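Local coordinates for translocator protein BipD (Burkholderia pseudomallei, PDB 3NFT) that is needed for invasion of epithelial cells and for survival within host cells, and probably regulates secretion of the effectors BipB and BipC by the type III system, at residues A[280-283]-A[284-288]; A[120-123]-A[124-128]; A[94-97]-A[98-101]. All coordinates share one frame; numbering follows the deposited sequence.

How the contacts relate
The three contacts are short stretches of about two turns on three different helices that lie against one another in the helical bundle: contact 1 on helix 244-295, contact 2 on helix 121-160 and contact 3 on helix 76-103. Contact 3 touches both others. Its centre is about 11 Å from that of contact 1, with Leu286 CD1 4.0 Å from Leu96 CD2, and about 14 Å from that of contact 2, where Val127 CG1 lies 3.8 Å from Glu100 OE2. The centres of contacts 1 and 2 are about 15 Å apart and the two do not touch within the chain. Both, however, reach the second subunit, where Leu282 of one copy packs on Ile122 of the other.

Contact 1 of 3, residues A[280-283]-A[284-288]; sequences DNLV and KVLSG
Leu282 and Leu286 meet one turn apart on helix 244-295, a long helix of the bundle whose residues here fall in a predicted coiled coil. The backbone supplies four successive alpha-helical bonds: the amides of Lys284, Val285, Leu286 and Ser287 donate to the carbonyls of Asp280, Asn281, Leu282 and Val283.

The apolar part of the contact is carried by the two leucines. With CG of Leu282 swung opposite its own amide nitrogen (chi1 174°), the side chain leans along the helix and brings its CD1 to 4.0 Å from Leu286 CD1, the two side chains crossing at a slant. Leu286 also packs on Leu99 of helix 76-103, while Leu282 meets Val129 of helix 121-160.

Among the polar side chains, Lys284 runs extended back over the preceding turn, its CG 3.3 Å from Asp280 O. Its ammonium group forms a salt bridge with Asp30, whereas Asp280 OD1 stays 6.0 Å from Lys284 NZ. A water accepts a hydrogen bond from Lys284 NZ at 2.8 Å and also approaches Asn281 OD1, at a distance too short to be trusted in detail. On the flank facing the N-terminal residues, Ser287 OG is hydrogen-bonded with Ala27 N and lies 2.8 Å from Val283 O.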
ATOM      1  N   ASP A 280       4.819 -15.405  -4.299  1.00 13.01           N
ATOM      2  CA  ASP A 280       5.076 -15.460  -5.739  1.00 13.56           C
ATOM      3  C   ASP A 280       4.170 -14.474  -6.493  1.00 14.35           C
ATOM      4  O   ASP A 280       4.623 -13.761  -7.399  1.00 14.77           O
ATOM      5  CB  ASP A 280       4.894 -16.881  -6.239  1.00 14.78           C
ATOM      6  CG  ASP A 280       6.003 -17.813  -5.778  1.00 16.17           C
ATOM      7  OD1 ASP A 280       5.938 -19.019  -6.119  1.00 20.45           O
ATOM      8  OD2 ASP A 280       6.966 -17.352  -5.114  1.00 17.05           O
ATOM      9  N   ASN A 281       2.893 -14.434  -6.127  1.00 14.39           N
ATOM     10  CA  ASN A 281       1.956 -13.485  -6.730  1.00 16.26           C
ATOM     11  C   ASN A 281       2.324 -12.041  -6.446  1.00 15.66           C
ATOM     12  O   ASN A 281       2.239 -11.184  -7.327  1.00 16.03           O
ATOM     13  CB  ASN A 281       0.542 -13.732  -6.231  1.00 17.12           C
ATOM     14  CG  ASN A 281      -0.074 -14.983  -6.800  1.00 21.50           C
ATOM     15  OD1 ASN A 281       0.407 -15.539  -7.791  1.00 26.62           O
ATOM     16  ND2 ASN A 281      -1.154 -15.438  -6.177  1.00 24.51           N
ATOM     17  N   LEU A 282       2.753 -11.763  -5.220  1.00 15.48           N
ATOM     18  CA  LEU A 282       3.250 -10.430  -4.858  1.00 15.89           C
ATOM     19  C   LEU A 282       4.409  -9.981  -5.744  1.00 15.33           C
ATOM     20  O   LEU A 282       4.416  -8.860  -6.253  1.00 14.84           O
ATOM     21  CB  LEU A 282       3.650 -10.370  -3.384  1.00 15.94           C
ATOM     22  CG  LEU A 282       4.323  -9.098  -2.838  1.00 18.31           C
ATOM     23  CD1 LEU A 282       3.403  -7.863  -2.962  1.00 19.42           C
ATOM     24  CD2 LEU A 282       4.783  -9.300  -1.372  1.00 18.49           C
ATOM     25  N   VAL A 283       5.365 -10.870  -5.948  1.00 14.74           N
ATOM     26  CA  VAL A 283       6.500 -10.552  -6.800  1.00 15.62           C
ATOM     27  C   VAL A 283       6.036 -10.299  -8.233  1.00 15.56           C
ATOM     28  O   VAL A 283       6.517  -9.373  -8.885  1.00 16.38           O
ATOM     29  CB  VAL A 283       7.566 -11.660  -6.777  1.00 16.05           C
ATOM     30  CG1 VAL A 283       8.616 -11.420  -7.903  1.00 18.23           C
ATOM     31  CG2 VAL A 283       8.186 -11.717  -5.422  1.00 18.37           C
ATOM     32  N   LYS A 284       5.123 -11.139  -8.737  1.00 15.23           N
ATOM     33  CA  LYS A 284       4.603 -10.956 -10.103  1.00 16.05           C
ATOM     34  C   LYS A 284       3.865  -9.619 -10.251  1.00 16.51           C
ATOM     35  O   LYS A 284       4.008  -8.918 -11.252  1.00 17.93           O
ATOM     36  CB  LYS A 284       3.705 -12.129 -10.490  1.00 17.53           C
ATOM     37  CG  LYS A 284       4.475 -13.434 -10.725  1.00 19.08           C
ATOM     38  CD  LYS A 284       3.566 -14.635 -10.872  1.00 22.81           C
ATOM     39  CE  LYS A 284       4.383 -15.928 -10.928  1.00 23.01           C
ATOM     40  NZ  LYS A 284       3.545 -17.116 -11.261  1.00 24.36           N
ATOM     41  N   VAL A 285       3.101  -9.243  -9.225  1.00 16.67           N
ATOM     42  CA  VAL A 285       2.432  -7.943  -9.199  1.00 16.66           C
ATOM     43  C   VAL A 285       3.430  -6.782  -9.181  1.00 16.58           C
ATOM     44  O   VAL A 285       3.323  -5.840  -9.961  1.00 17.82           O
ATOM     45  CB  VAL A 285       1.443  -7.829  -8.005  1.00 16.86           C
ATOM     46  CG1 VAL A 285       0.987  -6.389  -7.815  1.00 18.88           C
ATOM     47  CG2 VAL A 285       0.261  -8.741  -8.269  1.00 17.94           C
ATOM     48  N   LEU A 286       4.420  -6.860  -8.312  1.00 16.36           N
ATOM     49  CA  LEU A 286       5.410  -5.803  -8.186  1.00 16.57           C
ATOM     50  C   LEU A 286       6.255  -5.658  -9.457  1.00 16.98           C
ATOM     51  O   LEU A 286       6.547  -4.539  -9.874  1.00 17.04           O
ATOM     52  CB  LEU A 286       6.324  -6.065  -6.992  1.00 16.76           C
ATOM     53  CG  LEU A 286       5.747  -5.928  -5.579  1.00 16.70           C
ATOM     54  CD1 LEU A 286       6.783  -6.465  -4.556  1.00 16.97           C
ATOM     55  CD2 LEU A 286       5.383  -4.495  -5.280  1.00 17.98           C
ATOM     56  N   SER A 287       6.607  -6.789 -10.077  1.00 18.00           N
ATOM     57  CA  SER A 287       7.391  -6.769 -11.304  1.00 19.48           C
ATOM     58  C   SER A 287       6.611  -6.122 -12.425  1.00 19.48           C
ATOM     59  O   SER A 287       7.154  -5.305 -13.172  1.00 19.08           O
ATOM     60  CB  SER A 287       7.780  -8.194 -11.688  1.00 20.45           C
ATOM     61  OG  SER A 287       8.577  -8.691 -10.657  1.00 25.12           O
ATOM     62  N   GLY A 288       5.325  -6.471 -12.534  1.00 19.20           N
ATOM     63  CA  GLY A 288       4.450  -5.859 -13.524  1.00 19.33           C
ATOM     64  C   GLY A 288       4.278  -4.375 -13.301  1.00 19.42           C
ATOM     65  O   GLY A 288       4.299  -3.586 -14.264  1.00 21.37           O
TER
HETATM   66  O   HOH W   1       1.976 -17.025  -8.908  1.00 35.53           O

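Contact 2 of 3, residues A[120-123]-A[124-128]; sequences DPIL and QGLVD
Gln124, in the first turn of helix 121-160, is joined through a water to Asp120, which lies just before the helix, at the start of a predicted coiled coil. Asp120 O and Gln124 N are 4.2 Å apart, and the water between them donates to the carbonyl at 2.7 Å and accepts from the amide at 3.0 Å. It thus fills in for a direct i to i+4 bond, while Asp120 O also takes the amide of Leu123. The Gln124 side chain, bent at chi2 (60°), turns along the outside of the helix so that NE2 donates to Asp128 OD1 at 2.9 Å, reaching it from above the carboxylate plane.

At Gly125 the regular bonding begins, its amide donating to Pro121 O at 3.1 Å. Leu126 follows with a bond to Ile122 O, and its side chain lies beside that of Ile122, both pointing the same way. Leu126 also packs on Leu103 of helix 76-103, whereas Asp120 OD1 is hydrogen-bonded by ND2 of Asn278 of the second subunit.

Val127 closes the turn with its amide on Leu123 O at 3.0 Å. One methyl of its isopropyl group lies against the same carbonyl, Val127 CG2 being 3.2 Å from Leu123 O.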
ATOM      1  N   ASP A 120       6.220  10.421  -6.733  1.00 32.81           N
ATOM      2  CA  ASP A 120       4.901   9.898  -7.019  1.00 31.55           C
ATOM      3  C   ASP A 120       4.479   9.008  -5.844  1.00 30.28           C
ATOM      4  O   ASP A 120       5.220   8.113  -5.461  1.00 30.22           O
ATOM      5  CB  ASP A 120       4.933   9.142  -8.342  1.00 31.93           C
ATOM      6  CG  ASP A 120       5.501   9.995  -9.484  1.00 33.43           C
ATOM      7  OD1 ASP A 120       5.547  11.238  -9.338  1.00 34.96           O
ATOM      8  OD2 ASP A 120       5.903   9.434 -10.524  1.00 35.30           O
ATOM      9  N   PRO A 121       3.308   9.286  -5.242  1.00 28.82           N
ATOM     10  CA  PRO A 121       2.816   8.541  -4.069  1.00 28.27           C
ATOM     11  C   PRO A 121       2.703   7.025  -4.251  1.00 27.40           C
ATOM     12  O   PRO A 121       2.747   6.274  -3.267  1.00 27.83           O
ATOM     13  CB  PRO A 121       1.425   9.142  -3.834  1.00 28.75           C
ATOM     14  CG  PRO A 121       1.520  10.498  -4.373  1.00 28.54           C
ATOM     15  CD  PRO A 121       2.433  10.434  -5.552  1.00 28.70           C
ATOM     16  N   ILE A 122       2.572   6.568  -5.490  1.00 26.25           N
ATOM     17  CA  ILE A 122       2.451   5.132  -5.730  1.00 25.18           C
ATOM     18  C   ILE A 122       3.708   4.380  -5.299  1.00 25.53           C
ATOM     19  O   ILE A 122       3.635   3.212  -4.917  1.00 25.01           O
ATOM     20  CB  ILE A 122       2.110   4.813  -7.199  1.00 24.83           C
ATOM     21  CG1 ILE A 122       1.663   3.359  -7.330  1.00 25.49           C
ATOM     22  CG2 ILE A 122       3.279   5.136  -8.108  1.00 23.92           C
ATOM     23  CD1 ILE A 122       1.119   3.029  -8.702  1.00 26.38           C
ATOM     24  N   LEU A 123       4.859   5.053  -5.344  1.00 26.24           N
ATOM     25  CA  LEU A 123       6.133   4.415  -5.010  1.00 27.59           C
ATOM     26  C   LEU A 123       6.132   4.059  -3.532  1.00 28.43           C
ATOM     27  O   LEU A 123       6.422   2.922  -3.173  1.00 28.48           O
ATOM     28  CB  LEU A 123       7.318   5.329  -5.373  1.00 28.11           C
ATOM     29  CG  LEU A 123       7.354   5.722  -6.858  1.00 29.57           C
ATOM     30  CD1 LEU A 123       8.460   6.713  -7.173  1.00 31.07           C
ATOM     31  CD2 LEU A 123       7.484   4.477  -7.739  1.00 30.67           C
ATOM     32  N   GLN A 124       5.775   5.006  -2.665  1.00 29.41           N
ATOM     33  CA  GLN A 124       5.698   4.693  -1.227  1.00 29.81           C
ATOM     34  C   GLN A 124       4.641   3.632  -0.927  1.00 28.20           C
ATOM     35  O   GLN A 124       4.833   2.788  -0.030  1.00 27.98           O
ATOM     36  CB  GLN A 124       5.411   5.947  -0.391  1.00 31.06           C
ATOM     37  CG  GLN A 124       5.379   5.711   1.134  1.00 33.84           C
ATOM     38  CD  GLN A 124       6.698   5.178   1.685  1.00 37.20           C
ATOM     39  OE1 GLN A 124       7.769   5.720   1.395  1.00 40.16           O
ATOM     40  NE2 GLN A 124       6.623   4.116   2.490  1.00 37.48           N
ATOM     41  N   GLY A 125       3.523   3.693  -1.648  1.00 25.73           N
ATOM     42  CA  GLY A 125       2.431   2.742  -1.461  1.00 24.00           C
ATOM     43  C   GLY A 125       2.891   1.322  -1.712  1.00 22.68           C
ATOM     44  O   GLY A 125       2.559   0.414  -0.940  1.00 22.48           O
ATOM     45  N   LEU A 126       3.639   1.130  -2.803  1.00 21.62           N
ATOM     46  CA  LEU A 126       4.185  -0.179  -3.143  1.00 21.48           C
ATOM     47  C   LEU A 126       5.270  -0.602  -2.144  1.00 21.61           C
ATOM     48  O   LEU A 126       5.360  -1.781  -1.818  1.00 20.79           O
ATOM     49  CB  LEU A 126       4.686  -0.216  -4.600  1.00 21.12           C
ATOM     50  CG  LEU A 126       3.551  -0.055  -5.627  1.00 21.78           C
ATOM     51  CD1 LEU A 126       4.109   0.035  -7.055  1.00 22.58           C
ATOM     52  CD2 LEU A 126       2.567  -1.203  -5.511  1.00 22.11           C
ATOM     53  N   VAL A 127       6.080   0.352  -1.662  1.00 21.96           N
ATOM     54  CA  VAL A 127       7.047   0.071  -0.586  1.00 22.53           C
ATOM     55  C   VAL A 127       6.327  -0.453   0.660  1.00 22.14           C
ATOM     56  O   VAL A 127       6.778  -1.413   1.298  1.00 21.33           O
ATOM     57  CB  VAL A 127       7.917   1.297  -0.235  1.00 22.88           C
ATOM     58  CG1 VAL A 127       8.774   1.019   1.018  1.00 23.90           C
ATOM     59  CG2 VAL A 127       8.803   1.646  -1.412  1.00 24.50           C
ATOM     60  N   ASP A 128       5.195   0.156   1.000  1.00 22.36           N
ATOM     61  CA  ASP A 128       4.389  -0.309   2.129  1.00 22.74           C
ATOM     62  C   ASP A 128       3.918  -1.750   1.951  1.00 21.31           C
ATOM     63  O   ASP A 128       3.942  -2.547   2.887  1.00 21.25           O
ATOM     64  CB  ASP A 128       3.178   0.608   2.351  1.00 23.55           C
ATOM     65  CG  ASP A 128       3.564   1.976   2.895  1.00 26.51           C
ATOM     66  OD1 ASP A 128       4.696   2.138   3.400  1.00 27.47           O
ATOM     67  OD2 ASP A 128       2.720   2.894   2.812  1.00 30.87           O
TER
HETATM   68  O   HOH W   2       6.053   8.013  -2.892  1.00 39.91           O

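Contact 3 of 3, residues A[94-97]-A[98-101]; sequences NLLE and RLET
Arg98 folds back over Asn94 and Leu95, the residues one turn earlier on helix 76-103. Its amide donates to Asn94 O at 3.0 Å, and the side chain then returns across the same stretch of backbone. CB lies beside the carbonyl oxygen of Leu95. CG, held beside the amide nitrogen of Arg98 itself (chi1 -62°), comes to 3.3 Å from Asn94 O. CD and NE carry the chain on round a bend at chi3 (-64°), which turns the guanidinium back onto the helix surface. There one face of the guanidinium lies against Leu95 CA, 3.7 Å from its plane and offset toward the rim. NH1 reaches the Asn94 side, 3.7 Å from Asn94 CB. NH2 goes the other way and touches the side chain of Leu95, which crosses that of Arg98 at about a right angle, with Leu95 CD1 3.6 Å from Arg98 NH2. The same nitrogen is hydrogen-bonded to the carbonyl of Ala36, so the guanidinium is held by a polar partner beyond the helix as well as by packing on it.

Farther along, Glu97 O receives two bonds, from Thr101 N and Thr101 OG1, both 3.0 Å long, the two donors reaching it from opposite faces of its plane. The hydroxyl of Thr101 is thus turned back onto the carbonyl one turn earlier, which already takes the amide of the same residue. Leu95, Leu96 and Leu99 form the apolar side: Leu99 CD1 lies 4.2 Å from Leu95 CG, and these leucines pack on helix 244-295. Glu100, extended, reaches Lys134 of helix 121-160 in a salt bridge. Leucines turned inward and charged or hydroxyl-bearing residues outward or at the flanks make this an amphipathic helix of an elongated helical bundle.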
ATOM      1  N   ASN A  94      15.373 -11.170   0.269  1.00 17.28           N
ATOM      2  CA  ASN A  94      16.384 -10.604  -0.637  1.00 18.00           C
ATOM      3  C   ASN A  94      15.735 -10.116  -1.932  1.00 17.04           C
ATOM      4  O   ASN A  94      16.060  -9.030  -2.422  1.00 18.07           O
ATOM      5  CB  ASN A  94      17.468 -11.630  -0.967  1.00 18.58           C
ATOM      6  CG  ASN A  94      18.457 -11.875   0.174  1.00 22.05           C
ATOM      7  OD1 ASN A  94      19.235 -12.832   0.110  1.00 27.15           O
ATOM      8  ND2 ASN A  94      18.441 -11.036   1.203  1.00 24.28           N
ATOM      9  N   LEU A  95      14.817 -10.904  -2.484  1.00 15.78           N
ATOM     10  CA  LEU A  95      14.153 -10.517  -3.725  1.00 15.21           C
ATOM     11  C   LEU A  95      13.288  -9.265  -3.504  1.00 15.20           C
ATOM     12  O   LEU A  95      13.261  -8.359  -4.314  1.00 16.41           O
ATOM     13  CB  LEU A  95      13.333 -11.680  -4.288  1.00 15.37           C
ATOM     14  CG  LEU A  95      12.525 -11.438  -5.573  1.00 15.56           C
ATOM     15  CD1 LEU A  95      13.360 -10.774  -6.670  1.00 17.92           C
ATOM     16  CD2 LEU A  95      11.910 -12.744  -6.092  1.00 16.03           C
ATOM     17  N   LEU A  96      12.549  -9.228  -2.409  1.00 15.59           N
ATOM     18  CA  LEU A  96      11.778  -8.016  -2.091  1.00 15.57           C
ATOM     19  C   LEU A  96      12.673  -6.785  -1.943  1.00 17.16           C
ATOM     20  O   LEU A  96      12.336  -5.707  -2.417  1.00 17.27           O
ATOM     21  CB  LEU A  96      10.922  -8.225  -0.831  1.00 15.87           C
ATOM     22  CG  LEU A  96       9.737  -9.181  -0.968  1.00 14.90           C
ATOM     23  CD1 LEU A  96       8.923  -9.257   0.332  1.00 16.94           C
ATOM     24  CD2 LEU A  96       8.818  -8.822  -2.102  1.00 16.92           C
ATOM     25  N   GLU A  97      13.811  -6.953  -1.296  1.00 19.04           N
ATOM     26  CA  GLU A  97      14.759  -5.841  -1.122  1.00 21.19           C
ATOM     27  C   GLU A  97      15.241  -5.316  -2.479  1.00 21.42           C
ATOM     28  O   GLU A  97      15.363  -4.100  -2.675  1.00 21.61           O
ATOM     29  CB  GLU A  97      15.930  -6.272  -0.231  1.00 22.29           C
ATOM     30  CG  GLU A  97      15.518  -6.395   1.232  1.00 26.77           C
ATOM     31  CD  GLU A  97      16.608  -6.958   2.144  1.00 32.39           C
ATOM     32  OE1 GLU A  97      17.698  -7.327   1.651  1.00 36.60           O
ATOM     33  OE2 GLU A  97      16.370  -7.021   3.370  1.00 36.78           O
ATOM     34  N   ARG A  98      15.496  -6.224  -3.425  1.00 21.75           N
ATOM     35  CA  ARG A  98      15.911  -5.811  -4.777  1.00 22.54           C
ATOM     36  C   ARG A  98      14.807  -5.069  -5.503  1.00 22.12           C
ATOM     37  O   ARG A  98      15.069  -4.075  -6.171  1.00 22.06           O
ATOM     38  CB  ARG A  98      16.375  -7.012  -5.608  1.00 23.48           C
ATOM     39  CG  ARG A  98      17.584  -7.684  -5.002  1.00 27.16           C
ATOM     40  CD  ARG A  98      18.355  -8.559  -5.980  1.00 31.11           C
ATOM     41  NE  ARG A  98      17.609  -9.708  -6.481  1.00 33.11           N
ATOM     42  CZ  ARG A  98      17.439 -10.867  -5.830  1.00 35.09           C
ATOM     43  NH1 ARG A  98      17.926 -11.068  -4.605  1.00 36.59           N
ATOM     44  NH2 ARG A  98      16.757 -11.839  -6.406  1.00 34.85           N
ATOM     45  N   LEU A  99      13.574  -5.551  -5.367  1.00 21.69           N
ATOM     46  CA  LEU A  99      12.411  -4.886  -5.973  1.00 21.18           C
ATOM     47  C   LEU A  99      12.191  -3.499  -5.382  1.00 22.71           C
ATOM     48  O   LEU A  99      11.899  -2.541  -6.107  1.00 23.25           O
ATOM     49  CB  LEU A  99      11.160  -5.759  -5.831  1.00 20.33           C
ATOM     50  CG  LEU A  99      11.184  -7.056  -6.653  1.00 19.54           C
ATOM     51  CD1 LEU A  99      10.127  -8.056  -6.170  1.00 20.00           C
ATOM     52  CD2 LEU A  99      10.972  -6.754  -8.150  1.00 21.50           C
ATOM     53  N   GLU A 100      12.361  -3.383  -4.069  1.00 23.88           N
ATOM     54  CA  GLU A 100      12.213  -2.111  -3.376  1.00 26.66           C
ATOM     55  C   GLU A 100      13.256  -1.115  -3.888  1.00 28.07           C
ATOM     56  O   GLU A 100      12.956   0.062  -4.139  1.00 28.70           O
ATOM     57  CB  GLU A 100      12.350  -2.322  -1.873  1.00 27.27           C
ATOM     58  CG  GLU A 100      12.274  -1.041  -1.063  1.00 31.58           C
ATOM     59  CD  GLU A 100      12.273  -1.290   0.434  1.00 35.62           C
ATOM     60  OE1 GLU A 100      12.263  -2.468   0.872  1.00 37.06           O
ATOM     61  OE2 GLU A 100      12.313  -0.286   1.173  1.00 39.53           O
ATOM     62  N   THR A 101      14.481  -1.590  -4.051  1.00 29.71           N
ATOM     63  CA  THR A 101      15.550  -0.753  -4.595  1.00 31.58           C
ATOM     64  C   THR A 101      15.219  -0.280  -6.015  1.00 33.81           C
ATOM     65  O   THR A 101      15.441   0.891  -6.341  1.00 33.98           O
ATOM     66  CB  THR A 101      16.897  -1.486  -4.546  1.00 31.44           C
ATOM     67  OG1 THR A 101      17.196  -1.805  -3.181  1.00 31.32           O
ATOM     68  CG2 THR A 101      18.017  -0.619  -5.117  1.00 32.29           C
TER